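Local coordinates for protein peptidase M28 (Shewanella amazonensis SB2B, PDB 3IIB) that probably acts as a zinc-dependent carboxypeptidase or dipeptidase of the M28 family, with two zinc ions bound, at residues Val70-Ile82 with Pro89-Thr101. Sequence-based numbering, arbitrary orientation. Where two conformers were deposited one is given.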
loop_
_atom_site.group_PDB
_atom_site.type_symbol
_atom_site.label_atom_id
_atom_site.label_comp_id
_atom_site.label_asym_id
_atom_site.label_seq_id
_atom_site.Cartn_x
_atom_site.Cartn_y
_atom_site.Cartn_z
ATOM N N VAL A 70 -14.811 -4.968 -28.097
ATOM C CA VAL A 70 -14.563 -4.299 -26.816
ATOM C C VAL A 70 -14.580 -2.762 -26.954
ATOM O O VAL A 70 -14.095 -2.209 -27.963
ATOM C CB VAL A 70 -13.208 -4.696 -26.189
ATOM C CG1 VAL A 70 -13.151 -6.237 -25.940
ATOM C CG2 VAL A 70 -12.050 -4.184 -27.036
ATOM N N PRO A 71 -15.106 -2.073 -25.930
ATOM C CA PRO A 71 -15.030 -0.628 -25.880
ATOM C C PRO A 71 -13.631 -0.157 -25.514
ATOM O O PRO A 71 -12.800 -0.918 -25.023
ATOM C CB PRO A 71 -16.031 -0.241 -24.790
ATOM C CG PRO A 71 -16.064 -1.414 -23.893
ATOM C CD PRO A 71 -15.778 -2.628 -24.733
ATOM N N VAL A 72 -13.384 1.104 -25.827
ATOM C CA VAL A 72 -12.087 1.727 -25.592
ATOM C C VAL A 72 -12.253 2.939 -24.716
ATOM O O VAL A 72 -12.878 3.944 -25.108
ATOM C CB VAL A 72 -11.379 2.094 -26.909
ATOM C CG1 VAL A 72 -10.039 2.716 -26.619
ATOM C CG2 VAL A 72 -11.180 0.859 -27.775
ATOM N N TRP A 73 -11.675 2.839 -23.522
ATOM C CA TRP A 73 -11.641 3.933 -22.567
ATOM C C TRP A 73 -10.201 4.081 -22.078
ATOM O O TRP A 73 -9.551 3.107 -21.714
ATOM C CB TRP A 73 -12.569 3.630 -21.385
ATOM C CG TRP A 73 -12.583 4.652 -20.286
ATOM C CD1 TRP A 73 -13.347 5.799 -20.223
ATOM C CD2 TRP A 73 -11.857 4.595 -19.054
ATOM N NE1 TRP A 73 -13.106 6.461 -19.052
ATOM C CE2 TRP A 73 -12.193 5.756 -18.314
ATOM C CE3 TRP A 73 -10.932 3.701 -18.516
ATOM C CZ2 TRP A 73 -11.635 6.039 -17.044
ATOM C CZ3 TRP A 73 -10.389 3.995 -17.252
ATOM C CH2 TRP A 73 -10.760 5.145 -16.539
ATOM N N ARG A 74 -9.736 5.323 -22.060
ATOM C CA ARG A 74 -8.370 5.682 -21.648
ATOM C C ARG A 74 -8.430 6.581 -20.420
ATOM O O ARG A 74 -9.140 7.585 -20.413
ATOM C CB ARG A 74 -7.626 6.368 -22.793
ATOM C CG ARG A 74 -7.541 5.509 -24.081
ATOM N N ARG A 75 -7.657 6.207 -19.409
ATOM C CA ARG A 75 -7.535 6.888 -18.169
ATOM C C ARG A 75 -6.499 8.002 -18.322
ATOM O O ARG A 75 -5.393 7.774 -18.828
ATOM C CB ARG A 75 -7.029 5.908 -17.117
ATOM C CG ARG A 75 -6.945 6.460 -15.716
ATOM C CD ARG A 75 -6.274 5.426 -14.786
ATOM N NE ARG A 75 -7.000 4.159 -14.768
ATOM C CZ ARG A 75 -8.147 3.930 -14.118
ATOM N NH1 ARG A 75 -8.673 4.871 -13.364
ATOM N NH2 ARG A 75 -8.754 2.746 -14.203
ATOM N N GLY A 76 -6.860 9.196 -17.915
ATOM C CA GLY A 76 -5.893 10.280 -17.884
ATOM C C GLY A 76 -5.505 10.557 -16.440
ATOM O O GLY A 76 -5.379 9.640 -15.603
ATOM N N ILE A 77 -5.357 11.846 -16.155
ATOM C CA ILE A 77 -4.976 12.324 -14.832
ATOM C C ILE A 77 -6.084 12.091 -13.797
ATOM O O ILE A 77 -7.274 12.056 -14.115
ATOM C CB ILE A 77 -4.597 13.851 -14.909
ATOM C CG1 ILE A 77 -3.764 14.295 -13.698
ATOM C CG2 ILE A 77 -5.834 14.723 -15.051
ATOM C CD1 ILE A 77 -3.601 15.801 -13.613
ATOM N N ALA A 78 -5.693 11.900 -12.546
ATOM C CA ALA A 78 -6.635 11.823 -11.435
ATOM C C ALA A 78 -5.973 12.587 -10.287
ATOM O O ALA A 78 -4.916 12.193 -9.798
ATOM C CB ALA A 78 -6.910 10.374 -11.041
ATOM N N LYS A 79 -6.573 13.697 -9.902
ATOM C CA LYS A 79 -6.099 14.496 -8.789
ATOM C C LYS A 79 -7.300 14.905 -7.955
ATOM O O LYS A 79 -8.327 15.321 -8.488
ATOM C CB LYS A 79 -5.417 15.757 -9.277
ATOM C CG LYS A 79 -4.127 15.532 -9.997
ATOM C CD LYS A 79 -3.614 16.848 -10.593
ATOM C CE LYS A 79 -3.321 17.892 -9.517
ATOM N NZ LYS A 79 -2.649 19.108 -10.098
ATOM N N ALA A 80 -7.199 14.746 -6.650
ATOM C CA ALA A 80 -8.257 15.216 -5.773
ATOM C C ALA A 80 -7.670 15.733 -4.472
ATOM O O ALA A 80 -6.584 15.327 -4.050
ATOM C CB ALA A 80 -9.273 14.133 -5.518
ATOM N N SER A 81 -8.348 16.694 -3.878
ATOM C CA SER A 81 -7.947 17.141 -2.538
ATOM C C SER A 81 -9.134 17.658 -1.756
ATOM O O SER A 81 -10.194 17.962 -2.313
ATOM C CB SER A 81 -6.850 18.195 -2.641
ATOM O OG SER A 81 -7.371 19.345 -3.244
ATOM N N ILE A 82 -8.979 17.728 -0.440
ATOM C CA ILE A 82 -9.964 18.419 0.387
ATOM C C ILE A 82 -9.570 19.880 0.436
ATOM O O ILE A 82 -8.402 20.222 0.702
ATOM C CB ILE A 82 -9.964 17.830 1.783
ATOM C CG1 ILE A 82 -10.517 16.392 1.739
ATOM C CG2 ILE A 82 -10.780 18.687 2.700
ATOM C CD1 ILE A 82 -10.221 15.709 3.141
ATOM N N PRO A 89 -4.333 16.546 0.690
ATOM C CA PRO A 89 -4.366 15.687 -0.506
ATOM C C PRO A 89 -5.215 14.440 -0.309
ATOM O O PRO A 89 -5.344 13.931 0.818
ATOM C CB PRO A 89 -2.899 15.259 -0.682
ATOM C CG PRO A 89 -2.097 16.161 0.182
ATOM C CD PRO A 89 -2.999 16.545 1.305
ATOM N N LEU A 90 -5.842 14.006 -1.390
ATOM C CA LEU A 90 -6.462 12.700 -1.474
ATOM C C LEU A 90 -5.766 11.825 -2.522
ATOM O O LEU A 90 -5.073 12.328 -3.428
ATOM C CB LEU A 90 -7.927 12.870 -1.826
ATOM C CG LEU A 90 -8.798 13.687 -0.883
ATOM C CD1 LEU A 90 -10.115 14.072 -1.581
ATOM C CD2 LEU A 90 -9.069 12.984 0.476
ATOM N N VAL A 91 -5.919 10.510 -2.383
ATOM C CA VAL A 91 -5.395 9.552 -3.355
ATOM C C VAL A 91 -6.676 8.958 -3.967
ATOM O O VAL A 91 -7.528 8.399 -3.272
ATOM C CB VAL A 91 -4.493 8.456 -2.747
ATOM C CG1 VAL A 91 -4.345 7.266 -3.710
ATOM C CG2 VAL A 91 -3.058 9.055 -2.383
ATOM N N VAL A 92 -6.816 9.182 -5.249
ATOM C CA VAL A 92 -8.067 8.946 -5.957
ATOM C C VAL A 92 -7.741 8.212 -7.243
ATOM O O VAL A 92 -6.655 8.367 -7.797
ATOM C CB VAL A 92 -8.794 10.293 -6.246
ATOM C CG1 VAL A 92 -8.014 11.168 -7.222
ATOM C CG2 VAL A 92 -10.187 10.086 -6.770
ATOM N N THR A 93 -8.722 7.488 -7.760
ATOM C CA THR A 93 -8.665 7.008 -9.130
ATOM C C THR A 93 -10.061 7.042 -9.766
ATOM O O THR A 93 -11.068 6.835 -9.095
ATOM C CB THR A 93 -8.061 5.582 -9.187
ATOM O OG1 THR A 93 -7.669 5.292 -10.537
ATOM C CG2 THR A 93 -9.061 4.560 -8.679
ATOM N N ALA A 94 -10.111 7.276 -11.070
ATOM C CA ALA A 94 -11.374 7.266 -11.786
ATOM C C ALA A 94 -11.938 5.842 -11.728
ATOM O O ALA A 94 -11.183 4.849 -11.828
ATOM C CB ALA A 94 -11.159 7.684 -13.278
ATOM N N LEU A 95 -13.256 5.758 -11.619
ATOM C CA LEU A 95 -13.955 4.514 -11.891
ATOM C C LEU A 95 -13.883 4.241 -13.378
ATOM O O LEU A 95 -13.888 5.157 -14.189
ATOM C CB LEU A 95 -15.402 4.564 -11.389
ATOM C CG LEU A 95 -15.532 4.815 -9.874
ATOM C CD1 LEU A 95 -17.028 4.652 -9.433
ATOM C CD2 LEU A 95 -14.589 3.931 -9.063
ATOM N N GLY A 96 -13.775 2.956 -13.727
ATOM C CA GLY A 96 -13.662 2.545 -15.112
ATOM C C GLY A 96 -14.820 3.003 -15.952
ATOM O O GLY A 96 -15.942 2.656 -15.692
ATOM N N GLY A 97 -14.525 3.772 -16.980
ATOM C CA GLY A 97 -15.546 4.343 -17.824
ATOM C C GLY A 97 -15.994 5.749 -17.447
ATOM O O GLY A 97 -16.777 6.337 -18.198
ATOM N N SER A 98 -15.474 6.319 -16.356
ATOM C CA SER A 98 -15.870 7.676 -15.962
ATOM C C SER A 98 -15.596 8.661 -17.081
ATOM O O SER A 98 -14.543 8.620 -17.739
ATOM C CB SER A 98 -15.099 8.157 -14.710
ATOM O OG SER A 98 -15.565 9.439 -14.327
ATOM N N ILE A 99 -16.496 9.616 -17.247
ATOM C CA ILE A 99 -16.210 10.782 -18.034
ATOM C C ILE A 99 -15.201 11.653 -17.269
ATOM O O ILE A 99 -15.012 11.512 -16.065
ATOM C CB ILE A 99 -17.506 11.616 -18.343
ATOM C CG1 ILE A 99 -18.156 12.175 -17.066
ATOM C CG2 ILE A 99 -18.527 10.748 -19.113
ATOM C CD1 ILE A 99 -19.153 13.353 -17.346
ATOM N N ALA A 100 -14.580 12.564 -17.996
ATOM C CA ALA A 100 -13.661 13.535 -17.421
ATOM C C ALA A 100 -14.467 14.587 -16.675
ATOM O O ALA A 100 -15.649 14.828 -16.999
ATOM C CB ALA A 100 -12.802 14.221 -18.541
ATOM N N THR A 101 -13.810 15.254 -15.736
ATOM C CA THR A 101 -14.382 16.447 -15.058
ATOM C C THR A 101 -14.364 17.609 -16.022
ATOM O O THR A 101 -13.607 17.558 -16.982
ATOM C CB THR A 101 -13.591 16.781 -13.816
ATOM O OG1 THR A 101 -12.192 16.796 -14.140
ATOM C CG2 THR A 101 -13.870 15.725 -12.718
HETATM O O HOH W 1 -7.845 7.643 -12.867
HETATM O O HOH W 2 -4.844 13.384 -5.786
#
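Trp73 lays its indole against the type II turn Leu95-Ser98 that follows the second strand of the beta hairpin 62-84/88-94, and here the packing is tight. Gly97 CA sits over the five-membered ring of Trp73, 3.5 Å from its centroid, and Gly96 CA covers the six-membered ring on the same face; with no side chains on these glycines, the backbone itself rests on the indole. In the ring plane, Trp73 NE1 gives a nearly straight bond (160°) to Ser98 O, 2.9 Å away, which Ser227 OG also reaches.

The rim of the indole faces the Arg75 guanidinium: Trp73 CH2 lies 3.7 Å above the guanidinium plane, over its centre. The Arg75 side chain bends at chi3 (-58°), and Arg75 NH1 donates in the plane of its guanidinium to Ala94 O at 2.9 Å, while Arg75 NE makes a salt bridge with Asp262. Thr93 OG1 bonds to Glu263. The side chain of Glu304, a zinc ligand, is about 9 Å from Gly96.

Toward Ala78 and Ala80 the packing is looser: Val92 CG1 meets Ala80 CB at 3.6 Å, and Lys79 points away on the exposed side. Leu90 N still reaches Ala80 O, but a water fills in for the second bond of this pair, accepting from Ala80 N and donating to Leu90 O at 2.6 Å.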